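Local coordinates for endoglucanase (Clostridium thermocellum, PDB 2YIK), which probably hydrolyses internal beta-1,4-glucosidic bonds of cellulose, as a family 9 glycoside hydrolase, at residues W322-D334 with I359-K371. Residues are numbered along the deposited sequence; the frame is centred on the assembly and turned at random.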
loop_
_atom_site.group_PDB
_atom_site.type_symbol
_atom_site.label_atom_id
_atom_site.label_comp_id
_atom_site.label_asym_id
_atom_site.label_seq_id
_atom_site.Cartn_x
_atom_site.Cartn_y
_atom_site.Cartn_z
ATOM N N TRP A 322 11.879 3.180 -2.516
ATOM C CA TRP A 322 13.210 2.810 -3.002
ATOM C C TRP A 322 13.668 1.452 -2.447
ATOM O O TRP A 322 14.259 0.654 -3.169
ATOM C CB TRP A 322 14.254 3.874 -2.623
ATOM C CG TRP A 322 14.339 5.075 -3.548
ATOM C CD1 TRP A 322 14.299 6.390 -3.181
ATOM C CD2 TRP A 322 14.540 5.061 -4.977
ATOM N NE1 TRP A 322 14.442 7.198 -4.287
ATOM C CE2 TRP A 322 14.567 6.418 -5.400
ATOM C CE3 TRP A 322 14.638 4.046 -5.938
ATOM C CZ2 TRP A 322 14.766 6.776 -6.746
ATOM C CZ3 TRP A 322 14.831 4.406 -7.280
ATOM C CH2 TRP A 322 14.864 5.762 -7.670
ATOM N N SER A 323 13.403 1.184 -1.170
ATOM C CA SER A 323 13.837 -0.078 -0.587
ATOM C C SER A 323 13.098 -1.258 -1.196
ATOM O O SER A 323 13.686 -2.308 -1.413
ATOM C CB SER A 323 13.684 -0.069 0.944
ATOM O OG SER A 323 12.372 0.254 1.347
ATOM N N GLY A 324 11.812 -1.084 -1.478
ATOM C CA GLY A 324 11.053 -2.156 -2.097
ATOM C C GLY A 324 11.598 -2.382 -3.499
ATOM O O GLY A 324 11.760 -3.520 -3.947
ATOM N N THR A 325 11.888 -1.283 -4.188
ATOM C CA THR A 325 12.428 -1.340 -5.540
ATOM C C THR A 325 13.736 -2.128 -5.532
ATOM O O THR A 325 13.930 -3.026 -6.346
ATOM C CB THR A 325 12.678 0.090 -6.099
ATOM O OG1 THR A 325 11.432 0.787 -6.202
ATOM C CG2 THR A 325 13.319 0.034 -7.473
ATOM N N ALA A 326 14.625 -1.800 -4.600
ATOM C CA ALA A 326 15.908 -2.485 -4.507
ATOM C C ALA A 326 15.714 -3.985 -4.349
ATOM O O ALA A 326 16.450 -4.764 -4.941
ATOM C CB ALA A 326 16.724 -1.942 -3.341
ATOM N N CYS A 327 14.722 -4.385 -3.556
ATOM C CA CYS A 327 14.440 -5.802 -3.343
ATOM C C CYS A 327 14.050 -6.492 -4.650
ATOM O O CYS A 327 14.527 -7.585 -4.953
ATOM C CB CYS A 327 13.300 -5.984 -2.330
ATOM S SG CYS A 327 13.723 -5.637 -0.611
ATOM N N ILE A 328 13.186 -5.847 -5.425
ATOM C CA ILE A 328 12.736 -6.440 -6.671
ATOM C C ILE A 328 13.865 -6.532 -7.694
ATOM O O ILE A 328 14.013 -7.557 -8.363
ATOM C CB ILE A 328 11.533 -5.662 -7.255
ATOM C CG1 ILE A 328 10.433 -5.560 -6.193
ATOM C CG2 ILE A 328 11.001 -6.374 -8.510
ATOM C CD1 ILE A 328 10.015 -6.890 -5.631
ATOM N N LEU A 329 14.662 -5.473 -7.809
ATOM C CA LEU A 329 15.786 -5.482 -8.734
ATOM C C LEU A 329 16.771 -6.580 -8.327
ATOM O O LEU A 329 17.386 -7.217 -9.174
ATOM C CB LEU A 329 16.482 -4.114 -8.753
ATOM C CG LEU A 329 15.717 -3.003 -9.486
ATOM C CD1 LEU A 329 16.473 -1.687 -9.382
ATOM C CD2 LEU A 329 15.537 -3.389 -10.948
ATOM N N ALA A 330 16.908 -6.814 -7.027
ATOM C CA ALA A 330 17.817 -7.850 -6.562
ATOM C C ALA A 330 17.262 -9.238 -6.897
ATOM O O ALA A 330 18.016 -10.135 -7.279
ATOM C CB ALA A 330 18.046 -7.719 -5.064
ATOM N N GLU A 331 15.951 -9.415 -6.748
ATOM C CA GLU A 331 15.330 -10.698 -7.062
ATOM C C GLU A 331 15.428 -10.934 -8.567
ATOM O O GLU A 331 15.601 -12.058 -9.008
ATOM C CB GLU A 331 13.864 -10.718 -6.608
ATOM C CG GLU A 331 13.703 -10.614 -5.098
ATOM C CD GLU A 331 12.254 -10.595 -4.626
ATOM O OE1 GLU A 331 11.348 -11.013 -5.375
ATOM O OE2 GLU A 331 12.024 -10.161 -3.480
ATOM N N ILE A 332 15.321 -9.862 -9.346
ATOM C CA ILE A 332 15.421 -9.950 -10.796
ATOM C C ILE A 332 16.830 -10.418 -11.158
ATOM O O ILE A 332 17.018 -11.272 -12.027
ATOM C CB ILE A 332 15.130 -8.572 -11.438
ATOM C CG1 ILE A 332 13.617 -8.337 -11.460
ATOM C CG2 ILE A 332 15.749 -8.482 -12.833
ATOM C CD1 ILE A 332 13.220 -6.928 -11.818
ATOM N N ASN A 333 17.820 -9.860 -10.468
ATOM C CA ASN A 333 19.198 -10.228 -10.714
ATOM C C ASN A 333 19.457 -11.684 -10.352
ATOM O O ASN A 333 20.164 -12.386 -11.072
ATOM C CB ASN A 333 20.152 -9.348 -9.915
ATOM C CG ASN A 333 21.588 -9.754 -10.114
ATOM O OD1 ASN A 333 22.236 -10.292 -9.214
ATOM N ND2 ASN A 333 22.087 -9.520 -11.311
ATOM N N ASP A 334 18.893 -12.130 -9.232
ATOM C CA ASP A 334 19.074 -13.509 -8.785
ATOM C C ASP A 334 18.452 -14.488 -9.768
ATOM O O ASP A 334 19.020 -15.536 -10.062
ATOM C CB ASP A 334 18.435 -13.731 -7.408
ATOM C CG ASP A 334 19.232 -13.101 -6.272
ATOM O OD1 ASP A 334 20.412 -12.743 -6.475
ATOM O OD2 ASP A 334 18.671 -12.984 -5.158
ATOM N N ILE A 359 28.864 -2.939 -7.312
ATOM C CA ILE A 359 27.411 -2.973 -7.314
ATOM C C ILE A 359 26.951 -4.390 -7.015
ATOM O O ILE A 359 27.322 -5.335 -7.720
ATOM C CB ILE A 359 26.807 -2.565 -8.692
ATOM C CG1 ILE A 359 26.984 -1.066 -8.934
ATOM C CG2 ILE A 359 25.329 -2.907 -8.740
ATOM C CD1 ILE A 359 28.417 -0.688 -9.123
ATOM N N ASP A 360 26.169 -4.527 -5.951
ATOM C CA ASP A 360 25.590 -5.799 -5.547
ATOM C C ASP A 360 24.162 -5.403 -5.219
ATOM O O ASP A 360 23.910 -4.692 -4.244
ATOM C CB ASP A 360 26.306 -6.377 -4.317
ATOM C CG ASP A 360 25.652 -7.660 -3.797
ATOM O OD1 ASP A 360 24.432 -7.860 -3.990
ATOM O OD2 ASP A 360 26.358 -8.474 -3.165
ATOM N N PHE A 361 23.230 -5.851 -6.048
ATOM C CA PHE A 361 21.835 -5.486 -5.872
ATOM C C PHE A 361 21.230 -5.697 -4.483
ATOM O O PHE A 361 20.361 -4.932 -4.083
ATOM C CB PHE A 361 20.993 -6.136 -6.981
ATOM C CG PHE A 361 21.212 -5.503 -8.340
ATOM C CD1 PHE A 361 20.806 -4.192 -8.582
ATOM C CD2 PHE A 361 21.881 -6.192 -9.355
ATOM C CE1 PHE A 361 21.066 -3.572 -9.808
ATOM C CE2 PHE A 361 22.146 -5.579 -10.588
ATOM C CZ PHE A 361 21.737 -4.267 -10.811
ATOM N N TRP A 362 21.693 -6.696 -3.737
ATOM C CA TRP A 362 21.174 -6.915 -2.382
ATOM C C TRP A 362 21.882 -6.062 -1.319
ATOM O O TRP A 362 21.359 -5.882 -0.216
ATOM C CB TRP A 362 21.301 -8.386 -1.971
ATOM C CG TRP A 362 20.191 -9.274 -2.445
ATOM C CD1 TRP A 362 20.312 -10.369 -3.252
ATOM C CD2 TRP A 362 18.793 -9.164 -2.127
ATOM N NE1 TRP A 362 19.082 -10.946 -3.456
ATOM C CE2 TRP A 362 18.127 -10.225 -2.779
ATOM C CE3 TRP A 362 18.033 -8.265 -1.359
ATOM C CZ2 TRP A 362 16.747 -10.426 -2.687
ATOM C CZ3 TRP A 362 16.652 -8.460 -1.265
ATOM C CH2 TRP A 362 16.026 -9.533 -1.929
ATOM N N LYS A 363 23.062 -5.537 -1.645
ATOM C CA LYS A 363 23.840 -4.749 -0.691
ATOM C C LYS A 363 23.102 -3.547 -0.100
ATOM O O LYS A 363 23.171 -3.311 1.106
ATOM C CB LYS A 363 25.172 -4.311 -1.325
ATOM C CG LYS A 363 26.135 -3.612 -0.373
ATOM C CD LYS A 363 26.349 -4.421 0.899
ATOM C CE LYS A 363 27.469 -3.840 1.765
ATOM N NZ LYS A 363 27.696 -4.709 2.956
ATOM N N PRO A 364 22.380 -2.773 -0.927
ATOM C CA PRO A 364 21.680 -1.630 -0.332
ATOM C C PRO A 364 20.671 -2.038 0.744
ATOM O O PRO A 364 20.454 -1.306 1.714
ATOM C CB PRO A 364 21.009 -0.975 -1.535
ATOM C CG PRO A 364 21.969 -1.273 -2.647
ATOM C CD PRO A 364 22.293 -2.730 -2.397
ATOM N N ILE A 365 20.056 -3.203 0.569
ATOM C CA ILE A 365 19.080 -3.689 1.532
ATOM C C ILE A 365 19.780 -4.327 2.730
ATOM O O ILE A 365 19.257 -4.308 3.844
ATOM C CB ILE A 365 18.094 -4.685 0.859
ATOM C CG1 ILE A 365 17.020 -3.900 0.086
ATOM C CG2 ILE A 365 17.474 -5.616 1.896
ATOM C CD1 ILE A 365 16.166 -2.995 0.966
ATOM N N GLN A 366 20.969 -4.878 2.510
ATOM C CA GLN A 366 21.708 -5.468 3.616
ATOM C C GLN A 366 22.115 -4.312 4.532
ATOM O O GLN A 366 22.111 -4.442 5.758
ATOM C CB GLN A 366 22.948 -6.219 3.121
ATOM C CG GLN A 366 23.716 -6.905 4.246
ATOM C CD GLN A 366 25.011 -7.560 3.785
ATOM O OE1 GLN A 366 25.824 -7.989 4.604
ATOM N NE2 GLN A 366 25.207 -7.639 2.476
ATOM N N ASP A 367 22.458 -3.177 3.925
ATOM C CA ASP A 367 22.840 -1.984 4.680
ATOM C C ASP A 367 21.641 -1.427 5.444
ATOM O O ASP A 367 21.766 -0.991 6.586
ATOM C CB ASP A 367 23.375 -0.899 3.744
ATOM C CG ASP A 367 24.762 -1.208 3.221
ATOM O OD1 ASP A 367 25.340 -2.236 3.631
ATOM O OD2 ASP A 367 25.280 -0.419 2.405
ATOM N N LEU A 368 20.481 -1.430 4.796
ATOM C CA LEU A 368 19.256 -0.936 5.410
ATOM C C LEU A 368 18.919 -1.790 6.628
ATOM O O LEU A 368 18.610 -1.277 7.705
ATOM C CB LEU A 368 18.102 -1.009 4.412
ATOM C CG LEU A 368 16.703 -0.716 4.952
ATOM C CD1 LEU A 368 16.608 0.753 5.373
ATOM C CD2 LEU A 368 15.669 -1.057 3.875
ATOM N N LEU A 369 18.987 -3.103 6.441
ATOM C CA LEU A 369 18.683 -4.043 7.507
ATOM C C LEU A 369 19.688 -4.030 8.654
ATOM O O LEU A 369 19.304 -4.206 9.807
ATOM C CB LEU A 369 18.531 -5.455 6.929
ATOM C CG LEU A 369 17.267 -5.637 6.079
ATOM C CD1 LEU A 369 17.267 -7.017 5.438
ATOM C CD2 LEU A 369 16.027 -5.452 6.950
ATOM N N ASP A 370 20.968 -3.832 8.348
ATOM C CA ASP A 370 21.974 -3.770 9.410
ATOM C C ASP A 370 21.670 -2.536 10.249
ATOM O O ASP A 370 21.846 -2.532 11.465
ATOM C CB ASP A 370 23.392 -3.629 8.846
ATOM C CG ASP A 370 23.934 -4.930 8.282
ATOM O OD1 ASP A 370 23.447 -6.013 8.676
ATOM O OD2 ASP A 370 24.863 -4.867 7.450
ATOM N N LYS A 371 21.199 -1.494 9.575
ATOM C CA LYS A 371 20.878 -0.239 10.230
ATOM C C LYS A 371 19.684 -0.407 11.165
ATOM O O LYS A 371 19.749 -0.012 12.334
ATOM C CB LYS A 371 20.596 0.835 9.174
ATOM C CG LYS A 371 20.716 2.270 9.684
ATOM C CD LYS A 371 20.541 3.304 8.576
ATOM C CE LYS A 371 21.710 3.290 7.605
ATOM N NZ LYS A 371 21.660 4.453 6.679
HETATM O O HOH W 1 18.898 -3.391 -5.635
HETATM O O HOH W 2 24.396 -8.197 -7.618
#
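Trp362 lies with one face of its indole against Ala330: the methyl CB sits over the five-membered ring, 3.4 Å from CD2, in a CH-pi contact. The same indole reaches its N-H to Asp334 one turn further along helix 322-336. The NE1 to OD2 bond is 2.7 Å long and almost straight (171°). It meets the syn side of the carboxylate, though tilted out of that group's plane. At the benzo end, CZ2 comes 3.9 Å from CG of Glu331.

Phe361 packs on Ala330 as well, through its CB, 3.6 Å from Ala330 CA, and its ring slants past Asn333, with CD2 3.6 Å from Asn333 CB. Further along, Ile365 CG1 rests against both Ala326 CB and Cys327 SG, while its CD1 and Leu368 CD2 both touch Ser323 CB. One water donates to the carbonyls of Ala326 and Phe361, bridging the two backbones.

The aromatic pair is set by the turn before helix 363-373, where Asp360 OD1 caps Trp362 N at 3.0 Å. With chi1 of Trp362 at -84°, CG lies beside its backbone N and the indole turns across toward helix 322-336. Tyr406 and His410 add edge-to-face contacts to that indole, and helix 392-408 also packs on Cys327 and Ile365. Asn333, whose CB supports Phe361, is a ligand of a calcium ion, with Asp337, Ser340 and Glu344.

Helix 322-336 and the turn and start of helix 363-373, in the (alpha/alpha)6-barrel fold characteristic of family 9 glycoside hydrolases, are thus joined mainly by apolar packing; the N-to-C directions of the two short helical segments are 135° apart. The one direct hydrogen bond between the segments, from the Trp362 indole to Asp334, satisfies the ring N-H and, lying in the ring plane, should hold the indole's rotation over Ala330.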